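Local coordinates for K Homology domain-containing protein (Aeropyrum pernix, PDB 1TUA) that is of unknown function but, as a protein built from two K homology domains, probably binds RNA, at residues A[33-37]-A[48-52]; A[89-95]-A[136-141]; A[108-112]-A[157-163]; A[122-127]-A[167-171]. All coordinates share one frame; numbering follows the deposited sequence.

Interaction 1. Residues A[33-37]-A[48-52]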
# COMPACT_ATOMS: atom_id res chain seq x y z
N THR A 33 9.66 -0.29 15.47
CA THR A 33 9.43 -1.74 15.41
C THR A 33 10.44 -2.62 16.14
O THR A 33 10.18 -3.81 16.35
CB THR A 33 9.38 -2.21 13.94
OG1 THR A 33 10.61 -1.87 13.29
CG2 THR A 33 8.21 -1.56 13.20
N GLY A 34 11.58 -2.07 16.52
CA GLY A 34 12.58 -2.87 17.22
C GLY A 34 13.30 -3.79 16.24
O GLY A 34 13.67 -4.92 16.57
N THR A 35 13.51 -3.30 15.03
CA THR A 35 14.19 -4.07 14.01
C THR A 35 15.50 -3.40 13.62
O THR A 35 15.78 -2.27 14.03
CB THR A 35 13.33 -4.20 12.72
OG1 THR A 35 13.00 -2.90 12.22
CG2 THR A 35 12.05 -4.99 13.01
N VAL A 36 16.30 -4.13 12.85
CA VAL A 36 17.56 -3.63 12.34
C VAL A 36 17.44 -3.78 10.82
O VAL A 36 17.18 -4.87 10.31
CB VAL A 36 18.75 -4.44 12.86
CG1 VAL A 36 20.05 -3.90 12.25
CG2 VAL A 36 18.79 -4.37 14.38
N ILE A 37 17.62 -2.67 10.12
CA ILE A 37 17.50 -2.68 8.68
C ILE A 37 18.84 -2.39 8.03
O ILE A 37 19.48 -1.37 8.31
CB ILE A 37 16.47 -1.63 8.22
CG1 ILE A 37 15.11 -1.94 8.85
CG2 ILE A 37 16.36 -1.62 6.71
CD1 ILE A 37 14.04 -0.90 8.53
N VAL A 48 15.55 -6.83 6.61
CA VAL A 48 14.93 -6.47 7.88
C VAL A 48 15.10 -7.63 8.86
O VAL A 48 14.76 -8.77 8.55
CB VAL A 48 13.42 -6.19 7.70
CG1 VAL A 48 12.82 -5.71 9.01
CG2 VAL A 48 13.20 -5.15 6.59
N GLU A 49 15.65 -7.34 10.04
CA GLU A 49 15.88 -8.35 11.07
C GLU A 49 15.40 -7.83 12.42
O GLU A 49 15.34 -6.63 12.64
CB GLU A 49 17.36 -8.65 11.23
CG GLU A 49 18.13 -9.01 9.99
CD GLU A 49 19.61 -9.14 10.30
OE1 GLU A 49 20.15 -8.24 10.97
OE2 GLU A 49 20.22 -10.15 9.89
N PRO A 50 15.08 -8.74 13.34
CA PRO A 50 14.63 -8.30 14.67
C PRO A 50 15.90 -7.93 15.45
O PRO A 50 16.97 -8.49 15.20
CB PRO A 50 13.94 -9.54 15.23
CG PRO A 50 14.74 -10.67 14.63
CD PRO A 50 14.95 -10.21 13.19
N GLU A 51 15.79 -6.99 16.39
CA GLU A 51 16.96 -6.60 17.17
C GLU A 51 17.24 -7.64 18.27
O GLU A 51 18.36 -7.73 18.78
CB GLU A 51 16.77 -5.22 17.80
CG GLU A 51 15.64 -5.13 18.82
CD GLU A 51 15.42 -3.72 19.35
OE1 GLU A 51 15.85 -2.75 18.69
OE2 GLU A 51 14.80 -3.57 20.42
N ALA A 52 16.21 -8.41 18.62
CA ALA A 52 16.29 -9.46 19.65
C ALA A 52 15.35 -10.60 19.26
O ALA A 52 14.37 -10.37 18.54
CB ALA A 52 15.90 -8.88 21.02
O HOH W 1 16.40 -1.23 16.53

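Interaction 2. Residues A[89-95]-A[136-141]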
# COMPACT_ATOMS: atom_id res chain seq x y z
N LEU A 89 -1.23 -3.80 3.11
CA LEU A 89 -0.83 -3.26 1.82
C LEU A 89 -1.31 -4.19 0.72
O LEU A 89 -1.01 -5.38 0.73
CB LEU A 89 0.70 -3.14 1.76
CG LEU A 89 1.32 -2.75 0.41
CD1 LEU A 89 0.91 -1.33 0.03
CD2 LEU A 89 2.84 -2.85 0.53
N VAL A 90 -2.07 -3.64 -0.22
CA VAL A 90 -2.58 -4.41 -1.35
C VAL A 90 -2.08 -3.72 -2.60
O VAL A 90 -2.05 -2.49 -2.67
CB VAL A 90 -4.11 -4.44 -1.37
CG1 VAL A 90 -4.60 -5.06 -2.67
CG2 VAL A 90 -4.61 -5.23 -0.18
N VAL A 91 -1.67 -4.50 -3.59
CA VAL A 91 -1.15 -3.93 -4.82
C VAL A 91 -1.86 -4.45 -6.06
O VAL A 91 -2.15 -5.64 -6.17
CB VAL A 91 0.36 -4.22 -4.98
CG1 VAL A 91 0.87 -3.63 -6.29
CG2 VAL A 91 1.13 -3.65 -3.81
N VAL A 92 -2.15 -3.53 -6.98
CA VAL A 92 -2.77 -3.88 -8.25
C VAL A 92 -1.71 -3.67 -9.32
O VAL A 92 -1.26 -2.54 -9.54
CB VAL A 92 -3.99 -2.99 -8.55
CG1 VAL A 92 -4.51 -3.26 -9.95
CG2 VAL A 92 -5.09 -3.25 -7.54
N ASP A 93 -1.27 -4.75 -9.96
CA ASP A 93 -0.26 -4.63 -11.00
C ASP A 93 -1.02 -4.42 -12.31
O ASP A 93 -1.64 -5.36 -12.83
CB ASP A 93 0.59 -5.90 -11.09
CG ASP A 93 1.81 -5.71 -11.98
OD1 ASP A 93 1.63 -5.24 -13.13
OD2 ASP A 93 2.93 -6.04 -11.55
N LEU A 94 -0.97 -3.20 -12.83
CA LEU A 94 -1.69 -2.87 -14.05
C LEU A 94 -1.25 -3.64 -15.29
O LEU A 94 -2.01 -3.74 -16.26
CB LEU A 94 -1.61 -1.36 -14.30
CG LEU A 94 -2.20 -0.48 -13.19
CD1 LEU A 94 -2.02 0.99 -13.52
CD2 LEU A 94 -3.68 -0.80 -13.00
N LYS A 95 -0.05 -4.21 -15.28
CA LYS A 95 0.39 -4.97 -16.44
C LYS A 95 -0.38 -6.28 -16.54
O LYS A 95 -0.35 -6.95 -17.57
CB LYS A 95 1.90 -5.23 -16.37
CG LYS A 95 2.72 -3.99 -16.67
CD LYS A 95 4.19 -4.30 -16.79
CE LYS A 95 4.98 -3.05 -17.14
NZ LYS A 95 6.45 -3.30 -17.18
N TYR A 136 3.43 1.40 -12.88
CA TYR A 136 2.46 0.43 -13.38
C TYR A 136 1.80 -0.34 -12.25
O TYR A 136 1.01 -1.25 -12.48
CB TYR A 136 3.14 -0.55 -14.35
CG TYR A 136 4.26 -1.34 -13.73
CD1 TYR A 136 4.00 -2.53 -13.04
CD2 TYR A 136 5.58 -0.89 -13.79
CE1 TYR A 136 5.03 -3.23 -12.42
CE2 TYR A 136 6.61 -1.59 -13.16
CZ TYR A 136 6.33 -2.76 -12.48
OH TYR A 136 7.34 -3.44 -11.84
N GLU A 137 2.12 0.05 -11.01
CA GLU A 137 1.54 -0.60 -9.84
C GLU A 137 0.73 0.40 -9.02
O GLU A 137 1.21 1.50 -8.74
CB GLU A 137 2.64 -1.20 -8.96
CG GLU A 137 3.32 -2.41 -9.57
CD GLU A 137 4.72 -2.63 -9.04
OE1 GLU A 137 5.55 -1.70 -9.15
OE2 GLU A 137 4.99 -3.73 -8.51
N VAL A 138 -0.49 0.03 -8.65
CA VAL A 138 -1.31 0.90 -7.81
C VAL A 138 -1.32 0.27 -6.42
O VAL A 138 -1.88 -0.82 -6.23
CB VAL A 138 -2.74 1.02 -8.31
CG1 VAL A 138 -3.53 1.95 -7.39
CG2 VAL A 138 -2.74 1.56 -9.73
N ALA A 139 -0.68 0.93 -5.47
CA ALA A 139 -0.58 0.43 -4.10
C ALA A 139 -1.68 1.03 -3.22
O ALA A 139 -1.99 2.22 -3.32
CB ALA A 139 0.80 0.76 -3.53
N ILE A 140 -2.23 0.20 -2.34
CA ILE A 140 -3.32 0.60 -1.47
C ILE A 140 -3.05 0.22 -0.02
O ILE A 140 -2.65 -0.91 0.26
CB ILE A 140 -4.63 -0.11 -1.89
CG1 ILE A 140 -4.92 0.17 -3.37
CG2 ILE A 140 -5.79 0.32 -0.99
CD1 ILE A 140 -5.90 -0.83 -4.00
N ILE A 141 -3.29 1.15 0.90
CA ILE A 141 -3.11 0.90 2.32
C ILE A 141 -4.43 1.15 3.04
O ILE A 141 -5.01 2.23 2.91
CB ILE A 141 -2.04 1.83 2.95
CG1 ILE A 141 -0.66 1.58 2.32
CG2 ILE A 141 -1.99 1.60 4.46
CD1 ILE A 141 0.38 2.63 2.65
O HOH W 2 3.57 -6.02 -8.87

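Interaction 3. Residues A[108-112]-A[157-163]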
# COMPACT_ATOMS: atom_id res chain seq x y z
N ILE A 108 -5.26 3.82 -19.12
CA ILE A 108 -5.96 3.39 -17.92
C ILE A 108 -5.52 4.17 -16.69
O ILE A 108 -6.32 4.38 -15.78
CB ILE A 108 -5.80 1.87 -17.64
CG1 ILE A 108 -4.33 1.52 -17.39
CG2 ILE A 108 -6.36 1.07 -18.80
CD1 ILE A 108 -4.15 0.14 -16.80
N LYS A 109 -4.26 4.60 -16.64
CA LYS A 109 -3.81 5.38 -15.49
C LYS A 109 -4.59 6.69 -15.48
O LYS A 109 -4.89 7.23 -14.42
CB LYS A 109 -2.31 5.63 -15.56
CG LYS A 109 -1.48 4.39 -15.27
CD LYS A 109 0.01 4.61 -15.51
CE LYS A 109 0.63 5.46 -14.42
NZ LYS A 109 2.06 5.78 -14.72
N GLY A 110 -4.92 7.18 -16.67
CA GLY A 110 -5.69 8.41 -16.78
C GLY A 110 -7.08 8.23 -16.18
O GLY A 110 -7.60 9.14 -15.54
N ARG A 111 -7.68 7.06 -16.40
CA ARG A 111 -9.01 6.75 -15.86
C ARG A 111 -8.94 6.57 -14.34
O ARG A 111 -9.82 7.03 -13.61
CB ARG A 111 -9.56 5.46 -16.48
CG ARG A 111 -9.86 5.54 -17.96
CD ARG A 111 -11.07 6.41 -18.24
NE ARG A 111 -12.30 5.80 -17.75
CZ ARG A 111 -13.50 6.38 -17.83
NH1 ARG A 111 -13.60 7.59 -18.37
NH2 ARG A 111 -14.58 5.76 -17.37
N ILE A 112 -7.90 5.89 -13.86
CA ILE A 112 -7.73 5.64 -12.44
C ILE A 112 -7.47 6.93 -11.66
O ILE A 112 -8.00 7.13 -10.57
CB ILE A 112 -6.59 4.64 -12.20
CG1 ILE A 112 -7.00 3.27 -12.73
CG2 ILE A 112 -6.24 4.57 -10.71
CD1 ILE A 112 -5.89 2.24 -12.75
N LEU A 157 -11.85 0.22 -13.00
CA LEU A 157 -11.48 1.37 -13.82
C LEU A 157 -10.44 0.98 -14.85
O LEU A 157 -10.47 1.46 -15.98
CB LEU A 157 -10.93 2.51 -12.95
CG LEU A 157 -11.92 3.26 -12.06
CD1 LEU A 157 -11.20 4.36 -11.29
CD2 LEU A 157 -13.03 3.85 -12.90
N ALA A 158 -9.51 0.10 -14.46
CA ALA A 158 -8.45 -0.34 -15.37
C ALA A 158 -9.05 -1.18 -16.50
O ALA A 158 -8.40 -1.42 -17.51
CB ALA A 158 -7.41 -1.16 -14.62
N GLU A 159 -10.29 -1.61 -16.31
CA GLU A 159 -10.96 -2.41 -17.32
C GLU A 159 -11.91 -1.59 -18.19
O GLU A 159 -12.55 -2.13 -19.09
CB GLU A 159 -11.69 -3.57 -16.63
CG GLU A 159 -10.72 -4.41 -15.81
CD GLU A 159 -11.37 -5.59 -15.13
OE1 GLU A 159 -12.29 -5.39 -14.31
OE2 GLU A 159 -10.94 -6.74 -15.42
N GLY A 160 -12.00 -0.29 -17.93
CA GLY A 160 -12.84 0.58 -18.74
C GLY A 160 -14.23 0.96 -18.26
O GLY A 160 -14.96 1.66 -18.98
N ARG A 161 -14.62 0.51 -17.07
CA ARG A 161 -15.95 0.83 -16.54
C ARG A 161 -16.10 2.33 -16.37
O ARG A 161 -15.10 3.03 -16.17
CB ARG A 161 -16.14 0.15 -15.18
CG ARG A 161 -16.07 -1.36 -15.20
CD ARG A 161 -17.31 -1.96 -15.84
NE ARG A 161 -17.40 -3.40 -15.64
CZ ARG A 161 -18.41 -4.16 -16.06
NH1 ARG A 161 -19.43 -3.60 -16.71
NH2 ARG A 161 -18.41 -5.46 -15.83
N MET A 162 -17.33 2.83 -16.45
CA MET A 162 -17.59 4.26 -16.27
C MET A 162 -17.24 4.57 -14.82
O MET A 162 -17.28 3.69 -13.97
CB MET A 162 -19.07 4.60 -16.49
CG MET A 162 -19.57 4.55 -17.93
SD MET A 162 -21.29 5.17 -18.07
CE MET A 162 -22.23 3.68 -17.64
N HIS A 163 -16.91 5.83 -14.52
CA HIS A 163 -16.59 6.21 -13.15
C HIS A 163 -17.83 6.08 -12.26
O HIS A 163 -17.75 5.56 -11.15
CB HIS A 163 -16.07 7.65 -13.12
CG HIS A 163 -14.69 7.80 -13.67
ND1 HIS A 163 -13.56 7.45 -12.95
CD2 HIS A 163 -14.25 8.23 -14.87
CE1 HIS A 163 -12.49 7.65 -13.70
NE2 HIS A 163 -12.88 8.13 -14.87
O HOH W 3 -12.20 3.32 -16.95
O HOH W 4 -16.77 7.82 -17.26

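Interaction 4. Residues A[122-127]-A[167-171]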
# COMPACT_ATOMS: atom_id res chain seq x y z
N THR A 122 -11.66 10.14 -4.97
CA THR A 122 -12.99 9.64 -4.67
C THR A 122 -12.92 8.23 -4.07
O THR A 122 -13.58 7.93 -3.08
CB THR A 122 -13.88 9.60 -5.93
OG1 THR A 122 -14.08 10.93 -6.40
CG2 THR A 122 -15.24 8.96 -5.61
N ILE A 123 -12.12 7.37 -4.69
CA ILE A 123 -11.98 6.02 -4.17
C ILE A 123 -11.36 6.05 -2.77
O ILE A 123 -11.81 5.35 -1.88
CB ILE A 123 -11.14 5.15 -5.13
CG1 ILE A 123 -11.88 5.03 -6.48
CG2 ILE A 123 -10.91 3.76 -4.53
CD1 ILE A 123 -11.12 4.28 -7.56
N GLU A 124 -10.33 6.88 -2.57
CA GLU A 124 -9.69 6.99 -1.25
C GLU A 124 -10.68 7.44 -0.17
O GLU A 124 -10.71 6.90 0.93
CB GLU A 124 -8.54 8.00 -1.27
CG GLU A 124 -7.31 7.58 -2.04
CD GLU A 124 -6.18 8.59 -1.89
OE1 GLU A 124 -6.44 9.81 -2.00
OE2 GLU A 124 -5.03 8.18 -1.66
N GLU A 125 -11.49 8.45 -0.50
CA GLU A 125 -12.47 8.98 0.45
C GLU A 125 -13.57 7.98 0.77
O GLU A 125 -14.00 7.88 1.92
CB GLU A 125 -13.09 10.27 -0.08
CG GLU A 125 -12.10 11.35 -0.43
CD GLU A 125 -12.76 12.61 -0.95
OE1 GLU A 125 -13.62 12.51 -1.86
OE2 GLU A 125 -12.42 13.71 -0.46
N MET A 126 -14.03 7.27 -0.25
CA MET A 126 -15.10 6.29 -0.07
C MET A 126 -14.66 5.08 0.75
O MET A 126 -15.44 4.53 1.52
CB MET A 126 -15.63 5.82 -1.43
CG MET A 126 -16.35 6.91 -2.24
SD MET A 126 -17.18 6.29 -3.74
CE MET A 126 -18.19 5.13 -3.05
N THR A 127 -13.40 4.68 0.60
CA THR A 127 -12.88 3.51 1.30
C THR A 127 -11.96 3.82 2.47
O THR A 127 -11.57 2.92 3.20
CB THR A 127 -12.09 2.61 0.33
OG1 THR A 127 -10.98 3.34 -0.20
CG2 THR A 127 -12.98 2.16 -0.82
N TYR A 167 -18.21 4.01 -8.81
CA TYR A 167 -18.59 4.67 -7.57
C TYR A 167 -19.88 4.09 -6.99
O TYR A 167 -20.00 3.90 -5.78
CB TYR A 167 -18.76 6.17 -7.76
CG TYR A 167 -17.54 6.88 -8.32
CD1 TYR A 167 -16.24 6.45 -8.00
CD2 TYR A 167 -17.68 7.98 -9.15
CE1 TYR A 167 -15.12 7.11 -8.52
CE2 TYR A 167 -16.57 8.64 -9.67
CZ TYR A 167 -15.29 8.21 -9.36
OH TYR A 167 -14.21 8.87 -9.89
N ARG A 168 -20.86 3.82 -7.85
CA ARG A 168 -22.12 3.27 -7.37
C ARG A 168 -21.88 1.90 -6.74
O ARG A 168 -22.43 1.58 -5.69
CB ARG A 168 -23.10 3.15 -8.54
CG ARG A 168 -24.52 3.55 -8.19
CD ARG A 168 -25.49 3.12 -9.28
NE ARG A 168 -25.11 3.62 -10.61
CZ ARG A 168 -25.09 4.91 -10.95
NH1 ARG A 168 -25.42 5.84 -10.06
NH2 ARG A 168 -24.74 5.26 -12.18
N HIS A 169 -21.04 1.09 -7.39
CA HIS A 169 -20.72 -0.24 -6.89
C HIS A 169 -19.95 -0.16 -5.57
O HIS A 169 -20.26 -0.87 -4.61
CB HIS A 169 -19.90 -1.00 -7.93
CG HIS A 169 -19.40 -2.33 -7.46
ND1 HIS A 169 -18.28 -2.46 -6.66
CD2 HIS A 169 -19.88 -3.58 -7.64
CE1 HIS A 169 -18.10 -3.74 -6.38
NE2 HIS A 169 -19.05 -4.44 -6.96
N LEU A 170 -18.94 0.71 -5.53
CA LEU A 170 -18.13 0.91 -4.33
C LEU A 170 -19.01 1.37 -3.18
O LEU A 170 -18.82 0.97 -2.03
CB LEU A 170 -17.05 1.96 -4.63
CG LEU A 170 -15.89 2.14 -3.65
CD1 LEU A 170 -15.22 0.81 -3.36
CD2 LEU A 170 -14.91 3.14 -4.26
N GLU A 171 -19.99 2.21 -3.50
CA GLU A 171 -20.95 2.74 -2.55
C GLU A 171 -21.70 1.59 -1.87
O GLU A 171 -21.87 1.56 -0.65
CB GLU A 171 -21.95 3.63 -3.30
CG GLU A 171 -22.92 4.40 -2.43
CD GLU A 171 -22.42 5.80 -2.15
OE1 GLU A 171 -21.97 6.47 -3.10
OE2 GLU A 171 -22.50 6.23 -0.98

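Interaction 1. Residues A[33-37]-A[48-52]
The beta hairpin of the first K homology domain, strands 35-40 and 45-50, pairs Val-36 with Glu-49 at the end of the hairpin remote from its turn. These two form an antiparallel hydrogen-bonded pair: Val-36 N gives a short, fairly straight bond of 2.7 Å to Glu-49 O, and Glu-49 N returns one of 2.9 Å to Val-36 O. Thr-35 with Pro-50 and Ile-37 with Val-48 are the non-hydrogen-bonded pairs on either side. Pro-50 has no N-H to give, and the next cross-strand bond is made by Glu-51, whose N reaches Gly-34 O at 3.0 Å just where helix 24-33 has ended and Gly-34, at positive phi (75°), turns the chain into the strand.

Two of the pairs put their side chains on opposite faces. Ile-37 and Val-48 look toward the helices, Ile-37 onto Ile-29 and Met-30 of helix 24-33 and Val-48 onto Leu-60 of helix 57-72. Across the strands Val-48 CG1 lies 4.0 Å from Thr-35 CB. Val-36 and Glu-49 occupy the other face, where the carboxylate of Glu-49 forms a salt bridge with Arg-5, just ahead of strand 6-9. Thr-35 OG1 donates to Thr-33 OG1 at 2.8 Å, and the latter in turn bonds Ile-29 O, tying the start of the strand to the helix before it.

The Glu-51 side chain lies alongside Gly-34; chi1 of 65° puts its CG 3.0 Å from Gly-34 O. One water lies 2.7 Å from Glu-51 OE1 and 2.8 Å from Thr-35 O.

Interaction 2. Residues A[89-95]-A[136-141]
Strands 87-93 and 137-141 are the first and last strands in sequence of the second K homology sheet, antiparallel neighbours that pair Val-90 with Ile-140 and Val-92 with Val-138 through two backbone hydrogen bonds each. Past Asp-93 and Glu-137, a non-hydrogen-bonded pair, Leu-94 N donates to Tyr-136 O at 2.8 Å, closing that end of the pairing.

Apolar contacts fall on both faces. Val-90, Val-92 and Ile-140 lie on the side packed by helix 144-158; nearby, Leu-94 CD1 meets Val-138 CG2 at 3.9 Å. On the other side Leu-89 CD1 sits 4.0 Å from Ile-141 CG1 and close to the Ala-139 methyl, while Val-91 touches Glu-137 CB; Leu-72 of helix 57-72, from the first domain, packs on Val-91 and Glu-137.

Charged groups gather at the Tyr-136 end. The nearly extended Lys-95 chain passes over one face of the ring, placing NZ 4.4 Å from the Tyr-136 centroid in a cation-pi contact, with CE making a CH-pi contact beside it. The Asp-93 carboxylate stands at the ring edge, its plane turned 40° from that of the ring. CG anti to the backbone N (chi1 -170°) lets OD1 cap Lys-95 N, at the turn into helix 95-98. Glu-137, salt-bridged by OE1 to Lys-11, brings OE2 within 4.3 Å of Asp-93 OD2; a water donates to both, 2.8 Å from Asp-93 OD2 and 2.7 Å from Glu-137 OE2.

Interaction 3. Residues A[108-112]-A[157-163]
Arg-111, on helix 102-113, which leads into the GxxG loop (Gly-Glu-Gly-Gly) characteristic of K homology domains, reaches across to the chain that leaves helix 144-158. Arg-111 CB lies 4.1 Å from Leu-157 O, and the chain then bends at both chi2 and chi3, which carries the guanidinium out to Arg-161 and His-163. Arg-111 NE gives its hydrogen to a water at 2.6 Å; that water donates in turn to Leu-157 O and Arg-161 O. Arg-111 NH2 bonds Arg-161 O directly at 3.0 Å, with the acceptor lying in the guanidinium plane. Arg-111 NH2 also gives to a second water at 3.0 Å. One guanidinium face is covered by the His-163 imidazole, inclined 44° to it.

Beside the polar part, Ile-112 CG1 packs on Leu-157 CB at 4.0 Å, while the Ala-158 methyl meets the CD1 atoms of both Ile-108 and Ile-112. Gly-160 ends helix 144-158 in a Schellman motif, turning the chain toward helix 163-188.

A single cation thus grips Arg-161 O directly, and through water both it and Leu-157 O at the helix end, which would favour a fixed path between helix 144-158 and the C-terminal helix 163-188.

Interaction 4. Residues A[122-127]-A[167-171]
Thr-122 sets its CG2 methyl over one face of the Tyr-167 ring, 3.7 Å from the centroid and displaced toward the rim on the CE1 side, a CH-pi contact in which the two side chains meet at about a right angle. CG2 is anti to the Thr-122 backbone N, a rotation that points the methyl at the ring and leaves OG1 to bond Arg-118 O, one turn back. At the ring edge stands Ile-123 CG1, 4.4 Å from Tyr-167 CE1.

The sulfur of Met-126 lies obliquely off the ring, 5.3 Å from the Tyr-167 centroid in a Met-aromatic contact, and a bend at chi3 (57°) swings CE against the other helix, 3.5 Å from Tyr-167 O and 3.7 Å from Leu-170 CB. Leu-170 lies between Met-126 and Thr-127: CD2 touches Met-126 SD, and CD1 meets Thr-127 CG2 at 3.6 Å.

These residues join helix 118-127 of the second K homology domain to the long C-terminal helix 163-188, the two segments running nearly parallel, 13° apart, with axes 10.7 Å from each other. Helix 144-158 packs against the same residues, with Ile-154 on Ile-123 and Ala-150 on Thr-127.

Thr-127 OG1 donates to Ile-123 O at 2.7 Å, while Thr-127 N reaches the same oxygen from the opposite face of the carbonyl plane; OG1 is also bonded to Thr-129 OG1.

How the interactions relate
Two K homology domains in series organise the four contacts. Interaction 1 belongs to the first sheet and closes along the chain before the others open; its centre is 26 Å from that of interaction 2 in the second sheet, and interactions 3 and 4 lie farther off, across the centre of the chain. Interactions 2, 3 and 4 interleave in sequence. Leu-94 at the end of strand 87-93 packs on Ile-108, Ile-112 and Ala-158, joining interaction 2 to interaction 3, and Leu-157 touches Ile-123 to join interaction 3 to interaction 4, centres 14 Å apart in both cases. Apolar packing runs from the second sheet through helices 102-113 and 144-158 to helix 118-127, on which the C-terminal helix packs.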